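Local coordinates for protein Myo-inositol 2-dehydrogenase (Thermotoga maritima, PDB 3EZY) that catalyses the NAD(+)-dependent oxidation of myo-inositol to scyllo-inosose and probably serves in a myo-inositol degradation pathway, at residues I16-N20 and R282-E288; L133-V137 and R249-D253; A194-V200 and V210-V215; N254-T258 and S271-Y275. All blocks are in the same frame, centred on the assembly; numbering follows the deposited sequence.

Contact 1 of 4, residues I16-N20 and R282-E288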
loop_
_atom_site.group_PDB
_atom_site.type_symbol
_atom_site.label_atom_id
_atom_site.label_comp_id
_atom_site.label_asym_id
_atom_site.label_seq_id
_atom_site.Cartn_x
_atom_site.Cartn_y
_atom_site.Cartn_z
ATOM N N ILE A 16 13.067 30.644 -5.604
ATOM C CA ILE A 16 12.248 30.003 -4.594
ATOM C C ILE A 16 12.355 30.687 -3.238
ATOM O O ILE A 16 11.332 30.989 -2.602
ATOM C CB ILE A 16 12.570 28.492 -4.499
ATOM C CG1 ILE A 16 12.071 27.804 -5.776
ATOM C CG2 ILE A 16 11.915 27.855 -3.230
ATOM C CD1 ILE A 16 12.590 26.346 -5.971
ATOM N N HIS A 17 13.575 30.913 -2.756
ATOM C CA HIS A 17 13.748 31.562 -1.417
ATOM C C HIS A 17 13.104 32.972 -1.401
ATOM O O HIS A 17 12.376 33.341 -0.455
ATOM C CB HIS A 17 15.243 31.659 -1.057
ATOM C CG HIS A 17 15.873 30.345 -0.717
ATOM N ND1 HIS A 17 15.353 29.495 0.238
ATOM C CD2 HIS A 17 17.021 29.763 -1.158
ATOM C CE1 HIS A 17 16.146 28.440 0.360
ATOM N NE2 HIS A 17 17.167 28.584 -0.474
ATOM N N ALA A 18 13.364 33.749 -2.457
ATOM C CA ALA A 18 12.873 35.137 -2.547
ATOM C C ALA A 18 11.338 35.169 -2.518
ATOM O O ALA A 18 10.750 36.019 -1.859
ATOM C CB ALA A 18 13.361 35.791 -3.841
ATOM N N GLU A 19 10.707 34.252 -3.259
ATOM C CA GLU A 19 9.242 34.127 -3.273
ATOM C C GLU A 19 8.698 33.637 -1.935
ATOM O O GLU A 19 7.676 34.155 -1.473
ATOM C CB GLU A 19 8.774 33.268 -4.461
ATOM C CG GLU A 19 8.883 34.070 -5.801
ATOM C CD GLU A 19 8.758 33.217 -7.055
ATOM O OE1 GLU A 19 8.500 31.991 -6.938
ATOM O OE2 GLU A 19 8.944 33.784 -8.172
ATOM N N ASN A 20 9.392 32.698 -1.284
ATOM C CA ASN A 20 8.973 32.175 0.031
ATOM C C ASN A 20 8.979 33.233 1.127
ATOM O O ASN A 20 8.263 33.118 2.115
ATOM C CB ASN A 20 9.830 30.969 0.479
ATOM C CG ASN A 20 9.412 29.646 -0.211
ATOM O OD1 ASN A 20 8.373 29.577 -0.841
ATOM N ND2 ASN A 20 10.226 28.609 -0.076
ATOM N N ARG A 282 9.604 22.525 -2.791
ATOM C CA ARG A 282 9.210 23.841 -2.290
ATOM C C ARG A 282 8.972 23.894 -0.780
ATOM O O ARG A 282 9.406 24.855 -0.105
ATOM C CB ARG A 282 7.961 24.332 -3.043
ATOM C CG ARG A 282 7.150 25.388 -2.310
ATOM C CD ARG A 282 7.665 26.779 -2.550
ATOM N NE ARG A 282 7.306 27.316 -3.870
ATOM C CZ ARG A 282 7.792 28.462 -4.379
ATOM N NH1 ARG A 282 8.662 29.200 -3.688
ATOM N NH2 ARG A 282 7.415 28.874 -5.587
ATOM N N ASP A 283 8.285 22.890 -0.232
ATOM C CA ASP A 283 8.009 22.902 1.205
ATOM C C ASP A 283 9.269 22.742 2.047
ATOM O O ASP A 283 9.369 23.351 3.110
ATOM C CB ASP A 283 7.008 21.825 1.629
ATOM C CG ASP A 283 6.686 21.903 3.114
ATOM O OD1 ASP A 283 6.292 23.011 3.587
ATOM O OD2 ASP A 283 6.853 20.868 3.831
ATOM N N SER A 284 10.225 21.930 1.589
ATOM C CA SER A 284 11.496 21.766 2.342
ATOM C C SER A 284 12.297 23.071 2.320
ATOM O O SER A 284 12.897 23.455 3.306
ATOM C CB SER A 284 12.347 20.608 1.782
ATOM O OG SER A 284 12.908 20.913 0.517
ATOM N N TYR A 285 12.289 23.797 1.199
ATOM C CA TYR A 285 12.951 25.106 1.212
ATOM C C TYR A 285 12.255 26.116 2.124
ATOM O O TYR A 285 12.909 26.909 2.835
ATOM C CB TYR A 285 13.058 25.669 -0.213
ATOM C CG TYR A 285 14.091 24.987 -1.059
ATOM C CD1 TYR A 285 15.433 24.976 -0.684
ATOM C CD2 TYR A 285 13.736 24.403 -2.267
ATOM C CE1 TYR A 285 16.406 24.354 -1.474
ATOM C CE2 TYR A 285 14.689 23.786 -3.078
ATOM C CZ TYR A 285 16.026 23.786 -2.678
ATOM O OH TYR A 285 16.942 23.151 -3.471
ATOM N N LEU A 286 10.923 26.123 2.103
ATOM C CA LEU A 286 10.206 27.054 2.943
ATOM C C LEU A 286 10.583 26.787 4.402
ATOM O O LEU A 286 10.866 27.718 5.162
ATOM C CB LEU A 286 8.701 26.843 2.789
ATOM C CG LEU A 286 7.894 27.669 3.786
ATOM C CD1 LEU A 286 8.026 29.195 3.488
ATOM C CD2 LEU A 286 6.414 27.236 3.795
ATOM N N GLU A 287 10.555 25.519 4.796
ATOM C CA GLU A 287 10.816 25.172 6.199
ATOM C C GLU A 287 12.275 25.411 6.627
ATOM O O GLU A 287 12.565 25.787 7.792
ATOM C CB GLU A 287 10.474 23.711 6.422
ATOM C CG GLU A 287 10.649 23.254 7.865
ATOM C CD GLU A 287 9.488 23.699 8.782
ATOM O OE1 GLU A 287 8.517 24.386 8.307
ATOM O OE2 GLU A 287 9.568 23.349 9.986
ATOM N N GLU A 288 13.186 25.150 5.694
ATOM C CA GLU A 288 14.616 25.440 5.905
ATOM C C GLU A 288 14.845 26.937 6.188
ATOM O O GLU A 288 15.590 27.324 7.093
ATOM C CB GLU A 288 15.410 25.030 4.675
ATOM C CG GLU A 288 16.885 25.332 4.823
ATOM C CD GLU A 288 17.646 24.996 3.605
ATOM O OE1 GLU A 288 17.208 25.369 2.495
ATOM O OE2 GLU A 288 18.679 24.334 3.746
HETATM O O HOH W 1 12.691 29.096 0.996
#
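Asn-20 and Arg-282 meet where helix 12-20 of the Rossmann domain, which follows the first strand and a glycine-rich turn consistent with a GxGxxG dinucleotide-binding motif, packs against the long helix 277-298, from far later in the chain. Their segment axes pass 9.8 Å apart at a crossing angle of -65°. Arg-282 NH1 donates to Asn-20 OD1 at 2.9 Å, a bent bond whose donor stands above the amide carbonyl plane. The arginine gets there because its chain, leaving with CG anti to the backbone N (chi1 158°), folds at chi2 and chi3 and then runs alongside the asparagine with opposite sense. Its NH2 forms a loose salt bridge with Glu-19 OE1, 3.6 Å away at the guanidinium edge; Glu-19 OE2 is taken by Lys-46, so the carboxylate is shared between two cations. Ile-16 lies over one guanidinium face through CG1, while its CG2 meets Tyr-285 CB.

The other end of the Asn-20 amide is served by water. ND2 lies near Leu-286 N but cannot bond to it, since both are donors; instead Asn-20 ND2 donates a hydrogen bond to a water 2.7 Å away. His-17 NE2 is hydrogen-bonded to Glu-94, and His-17 ND1 to that same water at 2.8 Å, so both ring nitrogens have partners. The imidazole packs obliquely on Tyr-285, planes 81° apart and centroids 5.3 Å apart, with Glu-288 OE1 at its edge. Toward the other helix, the water donates weakly to Tyr-285 O at 2.9 Å.

Contact 2 of 4, residues L133-V137 and R249-D253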
loop_
_atom_site.group_PDB
_atom_site.type_symbol
_atom_site.label_atom_id
_atom_site.label_comp_id
_atom_site.label_asym_id
_atom_site.label_seq_id
_atom_site.Cartn_x
_atom_site.Cartn_y
_atom_site.Cartn_z
ATOM N N LEU A 133 11.249 10.745 10.140
ATOM C CA LEU A 133 12.017 9.512 10.278
ATOM C C LEU A 133 13.235 9.744 11.189
ATOM O O LEU A 133 13.524 8.935 12.075
ATOM C CB LEU A 133 12.486 9.010 8.898
ATOM C CG LEU A 133 13.229 7.662 8.918
ATOM C CD1 LEU A 133 12.967 6.831 7.647
ATOM C CD2 LEU A 133 14.729 7.861 9.117
ATOM N N LYS A 134 13.949 10.846 10.978
ATOM C CA LYS A 134 15.087 11.186 11.855
ATOM C C LYS A 134 14.665 11.246 13.336
ATOM O O LYS A 134 15.372 10.707 14.201
ATOM C CB LYS A 134 15.741 12.506 11.416
ATOM C CG LYS A 134 17.010 12.922 12.214
ATOM C CD LYS A 134 16.589 13.821 13.371
ATOM C CE LYS A 134 17.788 14.363 14.170
ATOM N NZ LYS A 134 18.853 13.328 14.395
ATOM N N GLU A 135 13.536 11.893 13.622
ATOM C CA GLU A 135 13.007 11.980 15.001
ATOM C C GLU A 135 12.652 10.622 15.562
ATOM O O GLU A 135 13.050 10.280 16.689
ATOM C CB GLU A 135 11.794 12.906 15.037
ATOM C CG GLU A 135 12.249 14.366 14.911
ATOM C CD GLU A 135 11.141 15.340 14.583
ATOM O OE1 GLU A 135 10.021 14.923 14.232
ATOM O OE2 GLU A 135 11.413 16.553 14.654
ATOM N N ALA A 136 11.932 9.812 14.781
ATOM C CA ALA A 136 11.687 8.458 15.246
ATOM C C ALA A 136 12.975 7.679 15.563
ATOM O O ALA A 136 13.043 7.018 16.575
ATOM C CB ALA A 136 10.788 7.669 14.322
ATOM N N VAL A 137 13.980 7.740 14.718
ATOM C CA VAL A 137 15.235 7.025 14.996
ATOM C C VAL A 137 15.869 7.536 16.303
ATOM O O VAL A 137 16.309 6.763 17.175
ATOM C CB VAL A 137 16.219 7.185 13.796
ATOM C CG1 VAL A 137 17.613 6.728 14.165
ATOM C CG2 VAL A 137 15.712 6.358 12.601
ATOM N N ARG A 249 12.248 -1.696 11.807
ATOM C CA ARG A 249 12.661 -1.028 10.591
ATOM C C ARG A 249 11.819 0.211 10.370
ATOM O O ARG A 249 10.631 0.246 10.711
ATOM C CB ARG A 249 12.509 -1.986 9.399
ATOM C CG ARG A 249 12.976 -1.415 8.027
ATOM C CD ARG A 249 12.475 -2.355 6.874
ATOM N NE ARG A 249 11.084 -1.999 6.567
ATOM C CZ ARG A 249 10.242 -2.744 5.861
ATOM N NH1 ARG A 249 10.617 -3.943 5.384
ATOM N NH2 ARG A 249 9.004 -2.294 5.661
ATOM N N ILE A 250 12.407 1.238 9.779
ATOM C CA ILE A 250 11.629 2.437 9.496
ATOM C C ILE A 250 11.938 2.923 8.078
ATOM O O ILE A 250 13.062 2.847 7.637
ATOM C CB ILE A 250 11.828 3.550 10.537
ATOM C CG1 ILE A 250 10.752 4.651 10.336
ATOM C CG2 ILE A 250 13.258 4.101 10.517
ATOM C CD1 ILE A 250 10.527 5.523 11.547
ATOM N N PHE A 251 10.942 3.463 7.381
ATOM C CA PHE A 251 11.139 3.741 5.954
ATOM C C PHE A 251 10.377 5.020 5.635
ATOM O O PHE A 251 9.309 5.247 6.213
ATOM C CB PHE A 251 10.570 2.513 5.219
ATOM C CG PHE A 251 10.139 2.751 3.824
ATOM C CD1 PHE A 251 11.087 2.858 2.806
ATOM C CD2 PHE A 251 8.802 2.793 3.508
ATOM C CE1 PHE A 251 10.716 3.024 1.482
ATOM C CE2 PHE A 251 8.403 2.963 2.175
ATOM C CZ PHE A 251 9.379 3.071 1.157
ATOM N N ALA A 252 10.927 5.881 4.771
ATOM C CA ALA A 252 10.163 7.046 4.272
ATOM C C ALA A 252 10.060 6.854 2.742
ATOM O O ALA A 252 11.081 6.698 2.075
ATOM C CB ALA A 252 10.890 8.358 4.627
ATOM N N ASP A 253 8.836 6.836 2.205
ATOM C CA ASP A 253 8.600 6.635 0.779
ATOM C C ASP A 253 8.520 7.978 0.005
ATOM O O ASP A 253 8.488 9.085 0.585
ATOM C CB ASP A 253 7.329 5.773 0.584
ATOM C CG ASP A 253 7.254 5.087 -0.811
ATOM O OD1 ASP A 253 8.237 5.095 -1.589
ATOM O OD2 ASP A 253 6.185 4.508 -1.116
#
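Ile-250 presses its branches into one side of helix 128-138, meeting Leu-133, Ala-136 and Val-137 there without a hydrogen bond between the segments. The helix runs nearly antiparallel to strand 248-252, at 166°, with the segment axes 9.3 Å apart.

Among the side-chain contacts, the tightest is at the tip of the isoleucine, where CD1 comes 3.5 Å from Ala-136 CB. CG1 lies anti to the backbone N (chi1 -168°), which carries CD1 out to the helix and leaves CG2 between N and the carbonyl carbon. From there Ile-250 CG2 reaches both Leu-133 CG and Val-137 CG2, each at 3.9 Å, bridging successive turns of the helix.

Side chain meets backbone a little further along the strand. Leu-133 CD1 rests on the peptide between Phe-251 and Ala-252, 3.7 Å from Ala-252 N, and also touches Ala-252 CB at 4.0 Å. The CB of Phe-251 leaves the strand away from the helix.

The strand's backbone is hydrogen-bonded on both edges. Ile-250 and Ala-252 bond through their backbones to Val-243 and Ile-241 of strand 238-245, while on the second subunit a strand pairs antiparallel with residues 249-252 and carries the sheet across the interface; Val-260 of that chain packs on Ile-250 and Ala-252. Here, then, is the alpha/beta layering of the Gfo/Idh/MocA C-terminal domain, a helix laid against one face of a large sheet that two subunits continue.

Contact 3 of 4, residues A194-V200 and V210-V215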
loop_
_atom_site.group_PDB
_atom_site.type_symbol
_atom_site.label_atom_id
_atom_site.label_comp_id
_atom_site.label_asym_id
_atom_site.label_seq_id
_atom_site.Cartn_x
_atom_site.Cartn_y
_atom_site.Cartn_z
ATOM N N ALA A 194 33.213 3.367 -2.781
ATOM C CA ALA A 194 32.316 3.842 -3.799
ATOM C C ALA A 194 32.614 3.179 -5.122
ATOM O O ALA A 194 33.777 2.913 -5.429
ATOM C CB ALA A 194 32.418 5.405 -3.929
ATOM N N ASP A 195 31.572 2.874 -5.908
ATOM C CA ASP A 195 31.786 2.554 -7.323
ATOM C C ASP A 195 30.759 3.320 -8.164
ATOM O O ASP A 195 29.771 3.816 -7.628
ATOM C CB ASP A 195 31.754 1.037 -7.598
ATOM C CG ASP A 195 32.521 0.647 -8.888
ATOM O OD1 ASP A 195 32.904 1.518 -9.733
ATOM O OD2 ASP A 195 32.679 -0.551 -9.103
ATOM N N GLY A 196 30.982 3.432 -9.469
ATOM C CA GLY A 196 30.074 4.216 -10.305
ATOM C C GLY A 196 30.295 3.735 -11.726
ATOM O O GLY A 196 31.360 3.213 -12.005
ATOM N N SER A 197 29.285 3.910 -12.595
ATOM C CA SER A 197 29.325 3.515 -13.999
ATOM C C SER A 197 28.642 4.552 -14.862
ATOM O O SER A 197 27.977 5.457 -14.358
ATOM C CB SER A 197 28.582 2.180 -14.196
ATOM O OG SER A 197 29.212 1.105 -13.518
ATOM N N VAL A 198 28.819 4.445 -16.176
ATOM C CA VAL A 198 28.157 5.344 -17.093
ATOM C C VAL A 198 27.097 4.547 -17.850
ATOM O O VAL A 198 27.400 3.745 -18.750
ATOM C CB VAL A 198 29.133 5.990 -18.078
ATOM C CG1 VAL A 198 29.611 4.957 -19.065
ATOM C CG2 VAL A 198 28.444 7.153 -18.811
ATOM N N LEU A 199 25.830 4.729 -17.443
ATOM C CA LEU A 199 24.753 3.897 -17.979
ATOM C C LEU A 199 23.618 4.719 -18.584
ATOM O O LEU A 199 22.736 4.164 -19.220
ATOM C CB LEU A 199 24.219 2.955 -16.889
ATOM C CG LEU A 199 25.255 2.077 -16.168
ATOM C CD1 LEU A 199 24.637 1.352 -14.968
ATOM C CD2 LEU A 199 25.837 1.051 -17.092
ATOM N N VAL A 200 23.652 6.042 -18.396
ATOM C CA VAL A 200 22.610 6.939 -18.903
ATOM C C VAL A 200 23.073 7.728 -20.141
ATOM O O VAL A 200 22.424 7.665 -21.183
ATOM C CB VAL A 200 22.174 7.963 -17.841
ATOM C CG1 VAL A 200 21.033 8.841 -18.361
ATOM C CG2 VAL A 200 21.818 7.260 -16.499
ATOM N N VAL A 210 30.506 9.876 -13.586
ATOM C CA VAL A 210 29.682 8.691 -13.722
ATOM C C VAL A 210 28.251 9.174 -13.550
ATOM O O VAL A 210 28.042 10.281 -13.053
ATOM C CB VAL A 210 30.051 7.601 -12.668
ATOM C CG1 VAL A 210 31.466 7.053 -12.928
ATOM C CG2 VAL A 210 29.951 8.170 -11.245
ATOM N N ASP A 211 27.277 8.378 -13.965
ATOM C CA ASP A 211 25.867 8.786 -13.818
ATOM C C ASP A 211 25.041 7.885 -12.887
ATOM O O ASP A 211 23.844 8.137 -12.679
ATOM C CB ASP A 211 25.170 8.893 -15.186
ATOM C CG ASP A 211 25.294 7.640 -16.012
ATOM O OD1 ASP A 211 25.217 6.527 -15.457
ATOM O OD2 ASP A 211 25.438 7.768 -17.255
ATOM N N THR A 212 25.670 6.823 -12.398
ATOM C CA THR A 212 25.029 5.793 -11.548
ATOM C C THR A 212 26.099 5.421 -10.528
ATOM O O THR A 212 27.235 5.199 -10.916
ATOM C CB THR A 212 24.728 4.523 -12.382
ATOM O OG1 THR A 212 23.991 4.889 -13.554
ATOM C CG2 THR A 212 23.916 3.495 -11.572
ATOM N N ALA A 213 25.789 5.402 -9.235
ATOM C CA ALA A 213 26.824 5.066 -8.264
ATOM C C ALA A 213 26.232 4.436 -7.016
ATOM O O ALA A 213 25.038 4.600 -6.714
ATOM C CB ALA A 213 27.604 6.282 -7.900
ATOM N N VAL A 214 27.089 3.709 -6.313
ATOM C CA VAL A 214 26.779 3.085 -5.046
ATOM C C VAL A 214 27.909 3.485 -4.081
ATOM O O VAL A 214 29.079 3.532 -4.496
ATOM C CB VAL A 214 26.727 1.544 -5.203
ATOM C CG1 VAL A 214 26.728 0.876 -3.822
ATOM C CG2 VAL A 214 25.524 1.113 -5.992
ATOM N N VAL A 215 27.569 3.795 -2.821
ATOM C CA VAL A 215 28.553 4.170 -1.821
ATOM C C VAL A 215 28.250 3.447 -0.502
ATOM O O VAL A 215 27.128 3.504 0.007
ATOM C CB VAL A 215 28.541 5.697 -1.540
ATOM C CG1 VAL A 215 29.449 6.023 -0.359
ATOM C CG2 VAL A 215 28.972 6.495 -2.762
#
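The carboxylate of Asp-211 is the flat group of this contact, and the backbone of residues 199-200 meets it. Leu-199 N donates to Asp-211 OD1 at 2.7 Å in an almost straight bond (173°), which OD1 receives on its syn lone pair, on the side of the other oxygen. Val-200 N also comes to 2.7 Å of its acceptor, OD2, but from above the plane, 44° out of it. On its anti side OD1 takes a further hydrogen bond from Thr-212 OG1, 2.8 Å away, while OD2 also accepts from Asp-201 N. Several donors thus fix the carboxylate's rotation, and they probably favour its charged form. Val-200 leans over the group, with CG2 3.5 Å from Asp-211 CG.

Beside this turn, strands 189-197 and 212-219 pair antiparallel in the large sheet of the C-terminal domain. Asp-195 and Val-214 exchange two backbone bonds as a hydrogen-bonded pair. Next along, a classic beta bulge sets both Asp-211 and Thr-212 against Ser-197: Ser-197 O accepts from Asp-211 N at 3.0 Å and only weakly from Thr-212 N at 3.3 Å.

Ala-194 and Ala-213 lie on the sheet face covered by Phe-170. The other face, with Asp-195, Ser-197, Thr-212 and Val-214, meets the third subunit. There Asp-195 OD2 forms a salt bridge with Arg-218 of that chain, and Ser-197 OG bonds to its Gly-222 O.

Contact 4 of 4, residues N254-T258 and S271-Y275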
loop_
_atom_site.group_PDB
_atom_site.type_symbol
_atom_site.label_atom_id
_atom_site.label_comp_id
_atom_site.label_asym_id
_atom_site.label_seq_id
_atom_site.Cartn_x
_atom_site.Cartn_y
_atom_site.Cartn_z
ATOM N N ASN A 254 8.566 7.881 -1.325
ATOM C CA ASN A 254 8.204 8.978 -2.175
ATOM C C ASN A 254 6.763 9.460 -2.000
ATOM O O ASN A 254 5.904 8.737 -1.526
ATOM C CB ASN A 254 8.459 8.599 -3.648
ATOM C CG ASN A 254 9.910 8.305 -3.883
ATOM O OD1 ASN A 254 10.735 9.183 -3.693
ATOM N ND2 ASN A 254 10.246 7.035 -4.140
ATOM N N VAL A 255 6.534 10.707 -2.413
ATOM C CA VAL A 255 5.213 11.309 -2.432
ATOM C C VAL A 255 4.617 11.129 -3.844
ATOM O O VAL A 255 5.337 11.234 -4.852
ATOM C CB VAL A 255 5.357 12.792 -2.033
ATOM C CG1 VAL A 255 4.082 13.561 -2.263
ATOM C CG2 VAL A 255 5.872 12.925 -0.549
ATOM N N ARG A 256 3.315 10.832 -3.921
ATOM C CA ARG A 256 2.655 10.742 -5.203
ATOM C C ARG A 256 1.778 11.987 -5.362
ATOM O O ARG A 256 1.393 12.641 -4.386
ATOM C CB ARG A 256 1.718 9.506 -5.338
ATOM C CG ARG A 256 2.177 8.143 -4.795
ATOM C CD ARG A 256 3.373 7.641 -5.508
ATOM N NE ARG A 256 3.749 6.266 -5.153
ATOM C CZ ARG A 256 4.549 5.931 -4.144
ATOM N NH1 ARG A 256 5.022 6.870 -3.343
ATOM N NH2 ARG A 256 4.884 4.667 -3.941
ATOM N N GLU A 257 1.419 12.280 -6.592
ATOM C CA GLU A 257 0.614 13.471 -6.866
ATOM C C GLU A 257 -0.734 13.389 -6.150
ATOM O O GLU A 257 -1.260 14.383 -5.701
ATOM C CB GLU A 257 0.359 13.581 -8.373
ATOM C CG GLU A 257 -0.441 14.856 -8.750
ATOM C CD GLU A 257 -1.020 14.827 -10.184
ATOM O OE1 GLU A 257 -1.437 13.738 -10.695
ATOM O OE2 GLU A 257 -1.104 15.934 -10.770
ATOM N N THR A 258 -1.297 12.189 -6.038
ATOM C CA THR A 258 -2.664 12.117 -5.602
ATOM C C THR A 258 -2.875 10.798 -4.798
ATOM O O THR A 258 -2.025 9.932 -4.837
ATOM C CB THR A 258 -3.442 12.148 -6.893
ATOM O OG1 THR A 258 -4.100 13.424 -7.124
ATOM C CG2 THR A 258 -4.214 10.973 -7.103
ATOM N N SER A 271 -1.046 6.902 -8.600
ATOM C CA SER A 271 -0.718 8.189 -9.215
ATOM C C SER A 271 0.776 8.321 -9.542
ATOM O O SER A 271 1.605 7.641 -8.938
ATOM C CB SER A 271 -1.117 9.291 -8.235
ATOM O OG SER A 271 -0.966 10.548 -8.825
ATOM N N ARG A 272 1.125 9.204 -10.477
ATOM C CA ARG A 272 2.526 9.472 -10.776
ATOM C C ARG A 272 3.292 9.994 -9.528
ATOM O O ARG A 272 2.739 10.642 -8.649
ATOM C CB ARG A 272 2.624 10.510 -11.926
ATOM C CG ARG A 272 2.150 11.923 -11.522
ATOM C CD ARG A 272 2.630 13.008 -12.530
ATOM N NE ARG A 272 2.309 14.388 -12.132
ATOM C CZ ARG A 272 3.099 15.203 -11.427
ATOM N NH1 ARG A 272 4.296 14.815 -10.979
ATOM N NH2 ARG A 272 2.678 16.439 -11.158
ATOM N N TYR A 273 4.588 9.733 -9.486
ATOM C CA TYR A 273 5.480 10.282 -8.459
ATOM C C TYR A 273 5.673 11.750 -8.745
ATOM O O TYR A 273 5.508 12.192 -9.896
ATOM C CB TYR A 273 6.867 9.599 -8.548
ATOM C CG TYR A 273 6.912 8.165 -8.053
ATOM C CD1 TYR A 273 5.805 7.321 -8.158
ATOM C CD2 TYR A 273 8.077 7.651 -7.483
ATOM C CE1 TYR A 273 5.858 6.025 -7.678
ATOM C CE2 TYR A 273 8.148 6.380 -7.012
ATOM C CZ TYR A 273 7.054 5.557 -7.092
ATOM O OH TYR A 273 7.162 4.266 -6.612
ATOM N N LEU A 274 6.047 12.510 -7.717
ATOM C CA LEU A 274 6.469 13.892 -7.937
ATOM C C LEU A 274 7.661 13.936 -8.892
ATOM O O LEU A 274 8.557 13.074 -8.871
ATOM C CB LEU A 274 6.846 14.580 -6.651
ATOM C CG LEU A 274 5.722 14.648 -5.676
ATOM C CD1 LEU A 274 6.206 15.436 -4.437
ATOM C CD2 LEU A 274 4.469 15.228 -6.310
ATOM N N TYR A 275 7.616 14.911 -9.772
ATOM C CA TYR A 275 8.449 14.862 -10.934
ATOM C C TYR A 275 9.136 16.214 -11.183
ATOM O O TYR A 275 10.293 16.265 -11.587
ATOM C CB TYR A 275 7.603 14.407 -12.122
ATOM C CG TYR A 275 8.391 14.184 -13.356
ATOM C CD1 TYR A 275 8.724 12.902 -13.760
ATOM C CD2 TYR A 275 8.835 15.269 -14.127
ATOM C CE1 TYR A 275 9.489 12.679 -14.894
ATOM C CE2 TYR A 275 9.603 15.056 -15.278
ATOM C CZ TYR A 275 9.913 13.750 -15.652
ATOM O OH TYR A 275 10.655 13.504 -16.794
HETATM O O HOH W 2 8.613 4.624 -4.196
HETATM O O HOH W 3 2.087 5.465 -7.727
HETATM O O HOH W 4 -2.064 7.093 -5.956
#
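Arg-256 lies alongside Tyr-273, both pointing the same way, so that the ring of Tyr-273 lies over one face of the guanidinium. The cation-pi contact is off-centre: CZ of Arg-256 is 4.3 Å from the Tyr-273 ring centroid, and the two planes are 42° apart. Arg-256 NE comes closest, 3.3 Å from Tyr-273 CE1. A bend at chi2 (-64°) turns the arginine chain along the ring. Asn-254 meets the CD2/CE2 side of the ring obliquely, from the same side of its plane as Arg-256, with Asn-254 ND2 3.6 Å from Tyr-273 CE2, and a water joins that nitrogen to the Tyr-273 hydroxyl.

Beneath these side chains the two loops are pinned by a single backbone bridge at Arg-256 and Tyr-273. Glu-257 N donates to Arg-272 O at 2.9 Å, and Leu-274 N to Val-255 O at 3.2 Å. These loops flank the two-stranded antiparallel hairpin 260-270, so the bridge closes its base where the chain leaves strand 248-252 and later enters helix 277-298. To one side, Val-255 CG1 meets Leu-274 CD1 at 3.6 Å. On another, Glu-257 extends over a face of the Arg-272 guanidinium, and their salt bridge is long, 3.8 Å from OE2 to NH2; Glu-279 is the stronger partner of that arginine.

In the second shell, Arg-256 NH2 has salt bridges to Asp-253 and to Asp-268 of the fourth subunit. Asp-268 of that subunit is also hydrogen-bonded, through OD1, to Tyr-273 OH. Asn-254 is held by Gln-239 and Asp-238, and the ring of Tyr-235 meets that of Tyr-273 edge-to-face.

How the contacts relate
Contacts 1, 2 and 3 are buried, while contact 4 is only partly so. Contact 1, touched by no other chain, joins the Rossmann domain's helix 12-20 to helix 277-298, which begins just beyond the loop of contact 4. Contacts 2 and 3 reach the same large sheet, at centres 26 Å apart: strand 248-252 is an outermost strand within the chain, whereas 212-219 lies inside. Their chemistry differs accordingly, largely apolar helix packing in contact 2 against backbone pairing and a buried carboxylate in contact 3. Contact 4 continues directly from contact 2 along the chain, and both meet the second subunit, but in contact 4 charged and aromatic groups dominate, with one aliphatic pair beside them.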